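Local coordinates for uncharacterized protein (Thermomonospora curvata, PDB 4MVE), which is of unknown function and joins a GXWXG family region to a DUF4334 region in a single chain built largely of antiparallel beta strands, at residues Tyr29-Met40 against His121-Gly132. Numbering follows the deposited sequence.
Sequences YDRLAPVPVDFM and HFRRVNDDMVVG
Arg-123 lies across one face of the Tyr-29 ring. Its CG sits 3.7 Å from the ring centroid of Tyr-29, a CH-pi contact offset toward the rim. The chain bends at chi2 (-86°), and the guanidinium lies beyond the rim, with Tyr-29 CE1 over the centre of its face and the planes 34° apart. At the ring edge, Tyr-29 CD2 meets Val-131 CG1 at 3.4 Å. Tyr-29 OH donates to His-121 O at 2.7 Å, from above the carbonyl plane. A phenylalanine in place of Tyr-29 would probably leave His-121 O without this donor and the ring without the bond that fixes its end.

The Phe-122 ring carries the methyl CE of selenomethionine Met-40 over its centre, 4.0 Å from the centroid. The bent Met-40 chain also brings SE close, a Met-aromatic contact. The Phe-39 ring takes Val-35 CG1 on one face, while Asn-126 O and Val-130 CG1 (3.6 Å from Phe-39 CE2) lie at its edge. Arg-149 adds a cation-pi contact. The Arg-124 guanidinium has Asn-126 CA over one face and Asp-127 in salt bridge at its edge.

Leu-32 CB packs on Arg-123 CB at 3.5 Å. Arg-124 N donates to Ala-33 O at 3.0 Å, and a water links Ala-33 N to Arg-124 O. With two direct hydrogen bonds, segment 29-40 is held on the hairpin of strands 118-124 and 129-136 mostly by shape and ring contacts.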
loop_
_atom_site.group_PDB
_atom_site.type_symbol
_atom_site.label_atom_id
_atom_site.label_comp_id
_atom_site.label_asym_id
_atom_site.label_seq_id
_atom_site.Cartn_x
_atom_site.Cartn_y
_atom_site.Cartn_z
ATOM N N TYR A 29 -0.487 -11.805 -5.797
ATOM C CA TYR A 29 -0.973 -11.389 -4.494
ATOM C C TYR A 29 -1.735 -12.505 -3.770
ATOM O O TYR A 29 -1.495 -12.731 -2.575
ATOM C CB TYR A 29 -1.861 -10.162 -4.672
ATOM C CG TYR A 29 -2.435 -9.591 -3.389
ATOM C CD1 TYR A 29 -3.687 -9.982 -2.930
ATOM C CD2 TYR A 29 -1.769 -8.582 -2.694
ATOM C CE1 TYR A 29 -4.236 -9.431 -1.768
ATOM C CE2 TYR A 29 -2.334 -7.981 -1.571
ATOM C CZ TYR A 29 -3.551 -8.437 -1.092
ATOM O OH TYR A 29 -4.096 -7.858 0.020
ATOM N N ASP A 30 -2.643 -13.197 -4.477
ATOM C CA ASP A 30 -3.470 -14.266 -3.900
ATOM C C ASP A 30 -2.640 -15.438 -3.331
ATOM O O ASP A 30 -3.165 -16.199 -2.539
ATOM C CB ASP A 30 -4.489 -14.786 -4.922
ATOM C CG ASP A 30 -5.611 -13.794 -5.240
ATOM O OD1 ASP A 30 -5.800 -12.824 -4.455
ATOM O OD2 ASP A 30 -6.317 -14.003 -6.251
ATOM N N ARG A 31 -1.350 -15.538 -3.685
ATOM C CA ARG A 31 -0.450 -16.593 -3.218
ATOM C C ARG A 31 0.403 -16.101 -2.031
ATOM O O ARG A 31 1.167 -16.880 -1.457
ATOM C CB ARG A 31 0.435 -17.073 -4.386
ATOM C CG ARG A 31 -0.319 -18.028 -5.311
ATOM C CD ARG A 31 0.141 -18.010 -6.754
ATOM N NE ARG A 31 1.521 -18.463 -6.902
ATOM C CZ ARG A 31 2.287 -18.180 -7.949
ATOM N NH1 ARG A 31 3.542 -18.610 -7.994
ATOM N NH2 ARG A 31 1.807 -17.456 -8.957
ATOM N N LEU A 32 0.231 -14.837 -1.631
ATOM C CA LEU A 32 0.997 -14.255 -0.539
ATOM C C LEU A 32 0.386 -14.511 0.817
ATOM O O LEU A 32 -0.824 -14.710 0.967
ATOM C CB LEU A 32 1.211 -12.742 -0.727
ATOM C CG LEU A 32 1.955 -12.281 -2.007
ATOM C CD1 LEU A 32 2.001 -10.773 -2.059
ATOM C CD2 LEU A 32 3.386 -12.873 -2.104
ATOM N N ALA A 33 1.268 -14.505 1.817
ATOM C CA ALA A 33 0.934 -14.727 3.210
ATOM C C ALA A 33 0.391 -13.449 3.867
ATOM O O ALA A 33 0.888 -12.357 3.591
ATOM C CB ALA A 33 2.170 -15.221 3.964
ATOM N N PRO A 34 -0.594 -13.577 4.794
ATOM C CA PRO A 34 -1.042 -12.392 5.552
ATOM C C PRO A 34 0.038 -11.916 6.540
ATOM O O PRO A 34 0.977 -12.665 6.848
ATOM C CB PRO A 34 -2.285 -12.878 6.300
ATOM C CG PRO A 34 -2.184 -14.354 6.346
ATOM C CD PRO A 34 -1.254 -14.817 5.261
ATOM N N VAL A 35 -0.094 -10.674 7.035
ATOM C CA VAL A 35 0.849 -10.086 7.989
ATOM C C VAL A 35 0.089 -9.623 9.222
ATOM O O VAL A 35 -1.032 -9.128 9.066
ATOM C CB VAL A 35 1.724 -8.925 7.408
ATOM C CG1 VAL A 35 2.672 -9.427 6.336
ATOM C CG2 VAL A 35 0.905 -7.743 6.892
ATOM N N PRO A 36 0.677 -9.711 10.441
ATOM C CA PRO A 36 -0.013 -9.145 11.611
ATOM C C PRO A 36 0.090 -7.608 11.592
ATOM O O PRO A 36 0.942 -7.059 10.878
ATOM C CB PRO A 36 0.742 -9.762 12.796
ATOM C CG PRO A 36 2.085 -10.054 12.299
ATOM C CD PRO A 36 1.999 -10.269 10.812
ATOM N N VAL A 37 -0.779 -6.923 12.377
ATOM C CA VAL A 37 -0.864 -5.463 12.478
ATOM C C VAL A 37 0.501 -4.816 12.870
ATOM O O VAL A 37 0.906 -3.857 12.197
ATOM C CB VAL A 37 -2.016 -5.056 13.449
ATOM C CG1 VAL A 37 -1.895 -3.616 13.948
ATOM C CG2 VAL A 37 -3.376 -5.282 12.788
ATOM N N ASP A 38 1.219 -5.353 13.907
ATOM C CA ASP A 38 2.479 -4.731 14.373
ATOM C C ASP A 38 3.631 -4.815 13.335
ATOM O O ASP A 38 4.506 -3.945 13.330
ATOM C CB ASP A 38 2.898 -5.253 15.753
ATOM C CG ASP A 38 2.056 -4.682 16.912
ATOM O OD1 ASP A 38 1.028 -3.977 16.636
ATOM O OD2 ASP A 38 2.391 -4.965 18.083
ATOM N N PHE A 39 3.546 -5.746 12.361
ATOM C CA PHE A 39 4.534 -5.885 11.278
ATOM C C PHE A 39 4.590 -4.603 10.422
ATOM O O PHE A 39 5.630 -4.294 9.833
ATOM C CB PHE A 39 4.146 -7.083 10.390
ATOM C CG PHE A 39 5.017 -7.339 9.176
ATOM C CD1 PHE A 39 6.079 -8.236 9.238
ATOM C CD2 PHE A 39 4.715 -6.756 7.946
ATOM C CE1 PHE A 39 6.870 -8.483 8.105
ATOM C CE2 PHE A 39 5.493 -7.016 6.821
ATOM C CZ PHE A 39 6.565 -7.873 6.903
HETATM N N MSE A 40 3.459 -3.886 10.328
HETATM C CA MSE A 40 3.362 -2.678 9.541
HETATM C C MSE A 40 3.935 -1.449 10.232
HETATM O O MSE A 40 4.111 -0.438 9.549
HETATM C CB MSE A 40 1.892 -2.391 9.154
HETATM C CG MSE A 40 1.244 -3.476 8.300
HETATM SE SE MSE A 40 2.219 -3.898 6.666
HETATM C CE MSE A 40 2.474 -2.037 5.865
ATOM N N HIS A 121 -5.431 -3.717 1.954
ATOM C CA HIS A 121 -5.163 -5.080 2.476
ATOM C C HIS A 121 -3.718 -5.445 2.187
ATOM O O HIS A 121 -3.310 -5.432 1.026
ATOM C CB HIS A 121 -6.122 -6.094 1.846
ATOM C CG HIS A 121 -7.564 -5.738 2.015
ATOM N ND1 HIS A 121 -8.348 -6.308 3.034
ATOM C CD2 HIS A 121 -8.345 -4.912 1.272
ATOM C CE1 HIS A 121 -9.560 -5.817 2.863
ATOM N NE2 HIS A 121 -9.614 -4.992 1.798
ATOM N N PHE A 122 -2.915 -5.666 3.236
ATOM C CA PHE A 122 -1.479 -5.925 3.072
ATOM C C PHE A 122 -1.117 -7.405 3.106
ATOM O O PHE A 122 -1.594 -8.151 3.961
ATOM C CB PHE A 122 -0.690 -5.195 4.160
ATOM C CG PHE A 122 -0.873 -3.708 4.131
ATOM C CD1 PHE A 122 -0.517 -2.970 3.005
ATOM C CD2 PHE A 122 -1.436 -3.038 5.213
ATOM C CE1 PHE A 122 -0.713 -1.587 2.971
ATOM C CE2 PHE A 122 -1.649 -1.670 5.165
ATOM C CZ PHE A 122 -1.265 -0.946 4.054
ATOM N N ARG A 123 -0.225 -7.818 2.206
ATOM C CA ARG A 123 0.317 -9.179 2.220
ATOM C C ARG A 123 1.829 -9.073 2.166
ATOM O O ARG A 123 2.345 -8.173 1.535
ATOM C CB ARG A 123 -0.221 -10.034 1.054
ATOM C CG ARG A 123 -1.723 -10.209 0.996
ATOM C CD ARG A 123 -2.319 -11.334 1.820
ATOM N NE ARG A 123 -3.782 -11.306 1.672
ATOM C CZ ARG A 123 -4.460 -11.994 0.756
ATOM N NH1 ARG A 123 -3.828 -12.828 -0.063
ATOM N NH2 ARG A 123 -5.778 -11.871 0.668
ATOM N N ARG A 124 2.530 -10.018 2.760
ATOM C CA ARG A 124 3.978 -10.032 2.840
ATOM C C ARG A 124 4.637 -10.441 1.522
ATOM O O ARG A 124 4.282 -11.473 0.958
ATOM C CB ARG A 124 4.422 -11.031 3.957
ATOM C CG ARG A 124 5.937 -11.061 4.230
ATOM C CD ARG A 124 6.299 -12.090 5.296
ATOM N NE ARG A 124 7.734 -12.089 5.611
ATOM C CZ ARG A 124 8.638 -12.838 4.991
ATOM N NH1 ARG A 124 8.273 -13.665 4.018
ATOM N NH2 ARG A 124 9.916 -12.760 5.329
ATOM N N VAL A 125 5.642 -9.682 1.094
ATOM C CA VAL A 125 6.551 -10.041 -0.011
ATOM C C VAL A 125 7.825 -10.617 0.681
ATOM O O VAL A 125 8.216 -11.749 0.404
ATOM C CB VAL A 125 6.855 -8.899 -1.014
ATOM C CG1 VAL A 125 7.999 -9.281 -1.975
ATOM C CG2 VAL A 125 5.605 -8.524 -1.787
ATOM N N ASN A 126 8.405 -9.853 1.651
ATOM C CA ASN A 126 9.511 -10.261 2.533
ATOM C C ASN A 126 9.405 -9.343 3.742
ATOM O O ASN A 126 8.476 -8.550 3.772
ATOM C CB ASN A 126 10.899 -10.205 1.827
ATOM C CG ASN A 126 11.200 -8.849 1.232
ATOM O OD1 ASN A 126 11.121 -7.819 1.914
ATOM N ND2 ASN A 126 11.507 -8.815 -0.063
ATOM N N ASP A 127 10.345 -9.387 4.703
ATOM C CA ASP A 127 10.289 -8.549 5.918
ATOM C C ASP A 127 10.210 -7.029 5.649
ATOM O O ASP A 127 9.711 -6.286 6.500
ATOM C CB ASP A 127 11.514 -8.834 6.797
ATOM C CG ASP A 127 11.496 -10.224 7.405
ATOM O OD1 ASP A 127 10.396 -10.825 7.486
ATOM O OD2 ASP A 127 12.576 -10.717 7.786
ATOM N N ASP A 128 10.712 -6.578 4.476
ATOM C CA ASP A 128 10.767 -5.160 4.156
ATOM C C ASP A 128 9.914 -4.754 2.960
ATOM O O ASP A 128 10.051 -3.621 2.491
ATOM C CB ASP A 128 12.228 -4.779 3.895
ATOM C CG ASP A 128 13.114 -4.991 5.099
ATOM O OD1 ASP A 128 12.600 -4.889 6.245
ATOM O OD2 ASP A 128 14.312 -5.296 4.903
HETATM N N MSE A 129 9.037 -5.656 2.468
HETATM C CA MSE A 129 8.162 -5.397 1.316
HETATM C C MSE A 129 6.814 -6.050 1.496
HETATM O O MSE A 129 6.738 -7.204 1.913
HETATM C CB MSE A 129 8.768 -5.899 -0.005
HETATM C CG MSE A 129 10.021 -5.187 -0.428
HETATM SE SE MSE A 129 10.644 -5.979 -2.087
HETATM C CE MSE A 129 12.134 -4.808 -2.372
ATOM N N VAL A 130 5.767 -5.303 1.201
ATOM C CA VAL A 130 4.359 -5.753 1.205
ATOM C C VAL A 130 3.700 -5.278 -0.064
ATOM O O VAL A 130 4.112 -4.258 -0.608
ATOM C CB VAL A 130 3.513 -5.279 2.431
ATOM C CG1 VAL A 130 4.106 -5.726 3.762
ATOM C CG2 VAL A 130 3.239 -3.772 2.402
ATOM N N VAL A 131 2.640 -5.981 -0.518
ATOM C CA VAL A 131 1.824 -5.504 -1.629
ATOM C C VAL A 131 0.550 -5.011 -0.946
ATOM O O VAL A 131 0.081 -5.678 -0.040
ATOM C CB VAL A 131 1.566 -6.571 -2.740
ATOM C CG1 VAL A 131 0.425 -6.144 -3.665
ATOM C CG2 VAL A 131 2.828 -6.807 -3.576
ATOM N N GLY A 132 0.014 -3.864 -1.352
ATOM C CA GLY A 132 -1.226 -3.366 -0.766
ATOM C C GLY A 132 -2.310 -3.502 -1.803
ATOM O O GLY A 132 -2.079 -3.160 -2.965
HETATM O O HOH W 1 4.356 -13.957 1.513
#